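Local coordinates for protein beta-galactosidase (Geobacillus stearothermophilus, PDB 4OIF) that probably hydrolyses terminal non-reducing beta-D-galactose residues in beta-D-galactosides as a trimeric, zinc-binding enzyme of glycoside hydrolase family 42, at residues D298-V303 with P448-D453; W96-Q99 with E103-R106. All blocks are in the same frame, centred on the assembly; numbering follows the deposited sequence.

Interaction 1: residues D298-V303 with P448-D453; sequences DLAMKV and PFWERD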
ATOM      1  N   ASP A 298     -21.332   9.030 -18.457  1.00 10.68           N
ATOM      2  CA  ASP A 298     -21.210   9.094 -16.986  1.00 12.34           C
ATOM      3  C   ASP A 298     -20.172  10.133 -16.537  1.00  9.91           C
ATOM      4  O   ASP A 298     -20.400  10.937 -15.599  1.00 13.97           O
ATOM      5  CB  ASP A 298     -20.837   7.720 -16.416  1.00 22.55           C
ATOM      6  CG  ASP A 298     -21.951   6.694 -16.560  1.00 23.41           C
ATOM      7  OD1 ASP A 298     -23.136   7.036 -16.334  1.00 36.06           O
ATOM      8  OD2 ASP A 298     -21.628   5.537 -16.905  1.00 37.75           O
ATOM      9  N   LEU A 299     -19.029  10.116 -17.216  1.00 11.28           N
ATOM     10  CA  LEU A 299     -17.984  11.100 -16.964  1.00 10.11           C
ATOM     11  C   LEU A 299     -18.504  12.509 -17.244  1.00  7.72           C
ATOM     12  O   LEU A 299     -18.310  13.428 -16.432  1.00  8.79           O
ATOM     13  CB  LEU A 299     -16.754  10.808 -17.813  1.00  6.88           C
ATOM     14  CG  LEU A 299     -15.526  11.669 -17.529  1.00 11.24           C
ATOM     15  CD1 LEU A 299     -15.221  11.648 -16.042  1.00  9.42           C
ATOM     16  CD2 LEU A 299     -14.326  11.161 -18.324  1.00  5.90           C
ATOM     17  N   ALA A 300     -19.175  12.664 -18.387  1.00  7.85           N
ATOM     18  CA  ALA A 300     -19.700  13.965 -18.801  1.00  6.68           C
ATOM     19  C   ALA A 300     -20.666  14.493 -17.751  1.00  9.06           C
ATOM     20  O   ALA A 300     -20.634  15.673 -17.403  1.00  7.35           O
ATOM     21  CB  ALA A 300     -20.384  13.870 -20.152  1.00  7.41           C
ATOM     22  N   MET A 301     -21.506  13.600 -17.238  1.00 10.66           N
ATOM     23  CA  MET A 301     -22.416  13.926 -16.147  1.00  9.91           C
ATOM     24  C   MET A 301     -21.663  14.429 -14.919  1.00 11.09           C
ATOM     25  O   MET A 301     -22.052  15.447 -14.325  1.00 10.73           O
ATOM     26  CB  MET A 301     -23.256  12.711 -15.771  1.00 10.21           C
ATOM     27  CG  MET A 301     -24.324  13.010 -14.733  1.00  9.59           C
ATOM     28  SD  MET A 301     -25.316  11.559 -14.390  1.00 14.24           S
ATOM     29  CE  MET A 301     -24.032  10.458 -13.810  1.00 14.20           C
ATOM     30  N   LYS A 302     -20.599  13.718 -14.534  1.00  8.92           N
ATOM     31  CA  LYS A 302     -19.773  14.176 -13.401  1.00 12.67           C
ATOM     32  C   LYS A 302     -19.218  15.592 -13.611  1.00  7.67           C
ATOM     33  O   LYS A 302     -19.225  16.455 -12.692  1.00  7.68           O
ATOM     34  CB  LYS A 302     -18.612  13.210 -13.150  1.00  9.97           C
ATOM     35  CG  LYS A 302     -18.998  11.898 -12.503  1.00  4.10           C
ATOM     36  CD  LYS A 302     -17.766  11.052 -12.285  1.00  7.63           C
ATOM     37  CE  LYS A 302     -18.097   9.589 -12.198  1.00 11.02           C
ATOM     38  NZ  LYS A 302     -16.864   8.746 -12.144  1.00 23.39           N
ATOM     39  N   VAL A 303     -18.754  15.832 -14.837  1.00 10.36           N
ATOM     40  CA  VAL A 303     -18.211  17.136 -15.194  1.00  9.59           C
ATOM     41  C   VAL A 303     -19.287  18.210 -15.062  1.00 10.17           C
ATOM     42  O   VAL A 303     -19.059  19.283 -14.495  1.00  8.47           O
ATOM     43  CB  VAL A 303     -17.640  17.135 -16.624  1.00 11.45           C
ATOM     44  CG1 VAL A 303     -17.095  18.512 -16.983  1.00  5.86           C
ATOM     45  CG2 VAL A 303     -16.553  16.082 -16.757  1.00  7.33           C
ATOM     46  N   PRO A 448     -30.831  11.694 -12.610  1.00 14.83           N
ATOM     47  CA  PRO A 448     -32.090  11.779 -13.368  1.00 14.85           C
ATOM     48  C   PRO A 448     -32.346  13.155 -13.972  1.00 10.14           C
ATOM     49  O   PRO A 448     -32.956  13.245 -15.031  1.00 21.34           O
ATOM     50  CB  PRO A 448     -33.162  11.448 -12.314  1.00 10.81           C
ATOM     51  CG  PRO A 448     -32.445  10.694 -11.263  1.00 13.20           C
ATOM     52  CD  PRO A 448     -31.072  11.315 -11.207  1.00  8.84           C
ATOM     53  N   PHE A 449     -31.877  14.212 -13.322  1.00 12.96           N
ATOM     54  CA  PHE A 449     -32.098  15.570 -13.827  1.00 12.89           C
ATOM     55  C   PHE A 449     -31.210  15.839 -15.039  1.00 12.30           C
ATOM     56  O   PHE A 449     -31.641  16.457 -16.012  1.00 13.67           O
ATOM     57  CB  PHE A 449     -31.872  16.587 -12.702  1.00  7.71           C
ATOM     58  CG  PHE A 449     -32.867  16.438 -11.583  1.00 12.45           C
ATOM     59  CD1 PHE A 449     -34.062  17.144 -11.602  1.00 12.99           C
ATOM     60  CD2 PHE A 449     -32.651  15.522 -10.558  1.00 12.32           C
ATOM     61  CE1 PHE A 449     -35.006  16.975 -10.602  1.00 11.42           C
ATOM     62  CE2 PHE A 449     -33.586  15.346  -9.550  1.00 11.30           C
ATOM     63  CZ  PHE A 449     -34.766  16.074  -9.571  1.00 15.61           C
ATOM     64  N   TRP A 450     -29.987  15.325 -14.994  1.00 11.58           N
ATOM     65  CA  TRP A 450     -29.087  15.398 -16.133  1.00 12.80           C
ATOM     66  C   TRP A 450     -29.688  14.634 -17.307  1.00 11.26           C
ATOM     67  O   TRP A 450     -29.682  15.119 -18.431  1.00  8.52           O
ATOM     68  CB  TRP A 450     -27.702  14.834 -15.771  1.00  8.42           C
ATOM     69  CG  TRP A 450     -26.625  15.128 -16.790  1.00  7.08           C
ATOM     70  CD1 TRP A 450     -25.956  16.312 -16.967  1.00  8.28           C
ATOM     71  CD2 TRP A 450     -26.092  14.220 -17.759  1.00  5.59           C
ATOM     72  NE1 TRP A 450     -25.044  16.196 -17.992  1.00  4.62           N
ATOM     73  CE2 TRP A 450     -25.105  14.920 -18.492  1.00  8.75           C
ATOM     74  CE3 TRP A 450     -26.356  12.883 -18.084  1.00  3.64           C
ATOM     75  CZ2 TRP A 450     -24.386  14.325 -19.533  1.00  8.36           C
ATOM     76  CZ3 TRP A 450     -25.641  12.297 -19.109  1.00  7.05           C
ATOM     77  CH2 TRP A 450     -24.668  13.018 -19.827  1.00  7.43           C
ATOM     78  N   GLU A 451     -30.221  13.445 -17.031  1.00 12.28           N
ATOM     79  CA  GLU A 451     -30.791  12.595 -18.073  1.00 15.19           C
ATOM     80  C   GLU A 451     -32.045  13.227 -18.696  1.00 15.81           C
ATOM     81  O   GLU A 451     -32.442  12.863 -19.799  1.00 16.22           O
ATOM     82  CB  GLU A 451     -31.102  11.191 -17.514  1.00  7.53           C
ATOM     83  CG  GLU A 451     -29.861  10.323 -17.288  1.00  4.98           C
ATOM     84  CD  GLU A 451     -30.158   8.940 -16.722  1.00 11.38           C
ATOM     85  OE1 GLU A 451     -31.339   8.631 -16.501  1.00 18.06           O
ATOM     86  OE2 GLU A 451     -29.205   8.157 -16.484  1.00 19.63           O
ATOM     87  N   ARG A 452     -32.640  14.187 -17.995  1.00  9.59           N
ATOM     88  CA  ARG A 452     -33.826  14.883 -18.467  1.00 13.09           C
ATOM     89  C   ARG A 452     -33.537  16.325 -18.897  1.00 14.84           C
ATOM     90  O   ARG A 452     -34.450  17.059 -19.279  1.00 16.71           O
ATOM     91  CB  ARG A 452     -34.893  14.893 -17.376  1.00 15.65           C
ATOM     92  CG  ARG A 452     -35.519  13.550 -17.110  1.00 21.10           C
ATOM     93  CD  ARG A 452     -36.583  13.244 -18.129  1.00 30.48           C
ATOM     94  NE  ARG A 452     -37.350  12.074 -17.730  1.00 40.63           N
ATOM     95  CZ  ARG A 452     -37.417  10.950 -18.433  1.00 50.88           C
ATOM     96  NH1 ARG A 452     -36.766  10.848 -19.584  1.00 47.39           N
ATOM     97  NH2 ARG A 452     -38.141   9.932 -17.983  1.00 56.53           N
ATOM     98  N   ASP A 453     -32.280  16.737 -18.802  1.00 12.57           N
ATOM     99  CA  ASP A 453     -31.879  18.062 -19.257  1.00 12.61           C
ATOM    100  C   ASP A 453     -32.560  19.126 -18.411  1.00 14.11           C
ATOM    101  O   ASP A 453     -32.871  20.220 -18.878  1.00 14.63           O
ATOM    102  CB  ASP A 453     -32.210  18.237 -20.741  1.00 11.40           C
ATOM    103  CG  ASP A 453     -31.668  17.103 -21.584  1.00 16.86           C
ATOM    104  OD1 ASP A 453     -30.513  16.694 -21.344  1.00 13.61           O
ATOM    105  OD2 ASP A 453     -32.397  16.595 -22.458  1.00 13.58           O
TER

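Interaction 2: residues W96-Q99 with E103-R106; sequences WLSQ and EVLR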
ATOM      1  N   TRP A  96      16.430  31.064  -4.281  1.00 10.23           N
ATOM      2  CA  TRP A  96      17.162  31.999  -3.409  1.00  7.54           C
ATOM      3  C   TRP A  96      16.319  32.316  -2.191  1.00  6.74           C
ATOM      4  O   TRP A  96      16.835  32.409  -1.074  1.00  8.20           O
ATOM      5  CB  TRP A  96      17.596  33.303  -4.127  1.00  6.50           C
ATOM      6  CG  TRP A  96      16.537  34.130  -4.834  1.00  8.82           C
ATOM      7  CD1 TRP A  96      16.303  34.171  -6.179  1.00  9.07           C
ATOM      8  CD2 TRP A  96      15.621  35.062  -4.248  1.00  9.86           C
ATOM      9  NE1 TRP A  96      15.286  35.044  -6.462  1.00  9.45           N
ATOM     10  CE2 TRP A  96      14.848  35.606  -5.296  1.00  9.98           C
ATOM     11  CE3 TRP A  96      15.372  35.487  -2.938  1.00 10.85           C
ATOM     12  CZ2 TRP A  96      13.837  36.540  -5.076  1.00  8.28           C
ATOM     13  CZ3 TRP A  96      14.369  36.414  -2.718  1.00 10.13           C
ATOM     14  CH2 TRP A  96      13.614  36.931  -3.780  1.00 13.87           C
ATOM     15  N   LEU A  97      15.014  32.427  -2.408  1.00  9.16           N
ATOM     16  CA  LEU A  97      14.092  32.799  -1.348  1.00  7.78           C
ATOM     17  C   LEU A  97      13.999  31.722  -0.275  1.00  8.30           C
ATOM     18  O   LEU A  97      14.101  32.017   0.905  1.00 13.54           O
ATOM     19  CB  LEU A  97      12.714  33.094  -1.933  1.00  7.71           C
ATOM     20  CG  LEU A  97      11.881  34.121  -1.161  1.00 14.58           C
ATOM     21  CD1 LEU A  97      10.885  34.808  -2.095  1.00 12.15           C
ATOM     22  CD2 LEU A  97      11.171  33.501   0.044  1.00  3.34           C
ATOM     23  N   SER A  98      13.790  30.478  -0.682  1.00  6.61           N
ATOM     24  CA  SER A  98      13.823  29.375   0.264  1.00 10.19           C
ATOM     25  C   SER A  98      15.162  29.367   0.999  1.00 15.38           C
ATOM     26  O   SER A  98      15.210  29.137   2.208  1.00 16.57           O
ATOM     27  CB  SER A  98      13.599  28.025  -0.439  1.00  9.79           C
ATOM     28  OG  SER A  98      12.352  27.983  -1.119  1.00  9.45           O
ATOM     29  N   GLN A  99      16.250  29.634   0.277  1.00 10.09           N
ATOM     30  CA  GLN A  99      17.566  29.483   0.889  1.00 12.93           C
ATOM     31  C   GLN A  99      17.826  30.527   1.970  1.00 13.29           C
ATOM     32  O   GLN A  99      18.345  30.210   3.037  1.00 12.65           O
ATOM     33  CB  GLN A  99      18.662  29.547  -0.172  1.00 16.65           C
ATOM     34  CG  GLN A  99      20.039  29.171   0.348  1.00 13.36           C
ATOM     35  CD  GLN A  99      21.114  29.251  -0.727  1.00 10.98           C
ATOM     36  OE1 GLN A  99      21.198  30.230  -1.477  1.00 16.02           O
ATOM     37  NE2 GLN A  99      21.935  28.216  -0.813  1.00 12.11           N
ATOM     38  N   GLU A 103      11.990  30.026   6.635  1.00  8.41           N
ATOM     39  CA  GLU A 103      10.712  29.993   7.333  1.00  7.83           C
ATOM     40  C   GLU A 103       9.543  29.825   6.375  1.00 12.60           C
ATOM     41  O   GLU A 103       8.418  29.569   6.801  1.00 16.03           O
ATOM     42  CB  GLU A 103      10.518  31.266   8.161  1.00 11.44           C
ATOM     43  CG  GLU A 103      10.152  32.480   7.332  1.00 19.30           C
ATOM     44  CD  GLU A 103       9.474  33.577   8.147  1.00 10.92           C
ATOM     45  OE1 GLU A 103       9.834  33.776   9.323  1.00 18.49           O
ATOM     46  OE2 GLU A 103       8.570  34.235   7.610  1.00 12.03           O
ATOM     47  N   VAL A 104       9.805  29.966   5.082  1.00 13.63           N
ATOM     48  CA  VAL A 104       8.745  29.880   4.084  1.00 11.00           C
ATOM     49  C   VAL A 104       8.511  28.442   3.657  1.00  8.35           C
ATOM     50  O   VAL A 104       7.564  28.156   2.930  1.00 17.44           O
ATOM     51  CB  VAL A 104       9.063  30.722   2.829  1.00  8.92           C
ATOM     52  CG1 VAL A 104       9.315  32.179   3.202  1.00  2.74           C
ATOM     53  CG2 VAL A 104      10.247  30.117   2.075  1.00  6.23           C
ATOM     54  N   LEU A 105       9.384  27.544   4.092  1.00  6.64           N
ATOM     55  CA  LEU A 105       9.240  26.127   3.783  1.00  9.61           C
ATOM     56  C   LEU A 105       8.277  25.488   4.773  1.00  9.68           C
ATOM     57  O   LEU A 105       8.305  25.819   5.949  1.00 16.71           O
ATOM     58  CB  LEU A 105      10.604  25.423   3.811  1.00  9.13           C
ATOM     59  CG  LEU A 105      11.580  25.860   2.707  1.00 17.21           C
ATOM     60  CD1 LEU A 105      12.963  25.213   2.826  1.00  9.75           C
ATOM     61  CD2 LEU A 105      10.994  25.588   1.319  1.00 17.18           C
ATOM     62  N   ARG A 106       7.426  24.583   4.300  1.00 12.41           N
ATOM     63  CA  ARG A 106       6.419  23.944   5.149  1.00  9.41           C
ATOM     64  C   ARG A 106       6.960  22.906   6.127  1.00  9.54           C
ATOM     65  O   ARG A 106       7.966  22.240   5.886  1.00 10.69           O
ATOM     66  CB  ARG A 106       5.354  23.261   4.291  1.00  8.97           C
ATOM     67  CG  ARG A 106       4.411  24.199   3.577  1.00 15.46           C
ATOM     68  CD  ARG A 106       3.438  23.410   2.696  1.00 19.90           C
ATOM     69  NE  ARG A 106       2.330  24.243   2.221  1.00 14.65           N
ATOM     70  CZ  ARG A 106       1.384  23.828   1.383  1.00 18.55           C
ATOM     71  NH1 ARG A 106       1.411  22.585   0.908  1.00 11.47           N
ATOM     72  NH2 ARG A 106       0.410  24.658   1.017  1.00 15.80           N
TER

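Interaction 1: residues D298-V303 with P448-D453
Met-301 lies across one face of the indole of Trp-450, and this pair accounts for most of the 193 Å² buried between 298-303 and 448-453. The closest alpha carbons, those of Met-301 and Trp-450, are 6.8 Å apart, and no hydrogen bond joins the two segments.

The main aromatic interaction is a CH-pi contact. Met-301 CB sits 3.8 Å from the centroid of the Trp-450 six-membered ring and only 12° off its normal, which places it over the face. The backbone of the helix shares that face, for Met-301 CA comes within 3.7 Å of Trp-450 CE2. A Met-aromatic contact is added by Met-301 SD, 4.9 Å from the same centroid at an oblique 44°. The bend at the thioether carries the methyl group away from the indole.

Apolar contacts fill in the rest. Met-301 CG lies 3.7 Å from Trp-450 CD2 and equally close to Trp-450 CG, on the five-membered ring, while Ala-300 CB approaches Trp-450 CZ2 obliquely at 4.1 Å. Trp-450 holds CG anti to its own nitrogen, chi1 -168°, which carries the indole out toward helix 296-312. An alanine in place of Trp-450 takes away the flat surface under Met-301 CA, CB and CG and would probably leave a gap between the helices.

Charges flank this apolar patch: Asp-298 forms a salt bridge with Arg-447, and Glu-451 forms one with Arg-604. The arrangement is a buried helix-helix interface between domains, joining the TIM-barrel-family region to the trimerisation-domain region, with Trp-450 laid against helix 296-312 and Met-301 packing also on Val-443, Tyr-446 and Arg-447 of helix 438-451.

Interaction 2: residues W96-Q99 with E103-R106
Leu-97, the first residue of helix segment 96-99 to touch 103-106, meets Val-104 with one branch of its side chain. Its CD2 packs 3.9 Å from Val-104 CG1 and 4.1 Å from Val-104 CG2, so a single methyl group spans both branches of the valine. The two side chains cross at about a right angle. Leu-97 has CG anti to the backbone nitrogen (chi1 -150°), and this brings CD2 to the valine although its CB does not point straight across. Tyr-129 of helix 127-144 also touches both Leu-97 and Val-104, extending the apolar cluster.

One residue on, Ser-98 offers its backbone as well as its side chain: its CA lies 4.1 Å from Val-104 CG2. The alpha carbons of Ser-98 and Val-104 are the nearest pair between the segments, at 6.4 Å. The serine side chain turns to Leu-105, whose CD2 is 3.7 Å from Ser-98 OG and 4.0 Å from Ser-98 CB. Ser-98 OG, anti to the carbonyl carbon (chi1 -59°), is thereby placed against that methyl. Leu-105 gives this buried hydroxyl only van der Waals contact; its polar need is met by a hydrogen bond with His-116 ND1.

No hydrogen bond links the two segments, and the 163 Å² they bury comes almost wholly from Leu-97, Ser-98, Val-104 and Leu-105. Val-104 is tied instead to Cys-123, by a backbone hydrogen bond, and their side chains are about 5 Å apart. Cys-123 binds zinc together with Cys-163, Cys-165 and Cys-168, and the ion is about 9 Å from the valine side chain. The contact is therefore a local packing of helix 95-100 against the chain that follows it, which folds back through a brief 3-10 segment beside a four-cysteine zinc site.

Overall arrangement
Interaction 2 comes first along the chain and closes before interaction 1 opens. Their centres lie 45 Å apart on opposite sides of the chain's centre, with nearest atoms about 25 Å apart. Both draw on the TIM-barrel-family region: interaction 2 lies wholly within it, on helix 95-100 and the following loop, whereas interaction 1 pairs its helix 296-312 with helix 438-451 of the trimerisation-domain region. One contact is local, with three residues between its segments, and the other bridges 144. Near interaction 2, Gln-99 hydrogen-bonds Ser-204 of a second subunit; no other chain touches interaction 1. Interaction 1 thus ties two regions within one chain, while interaction 2 lies near zinc and a subunit boundary.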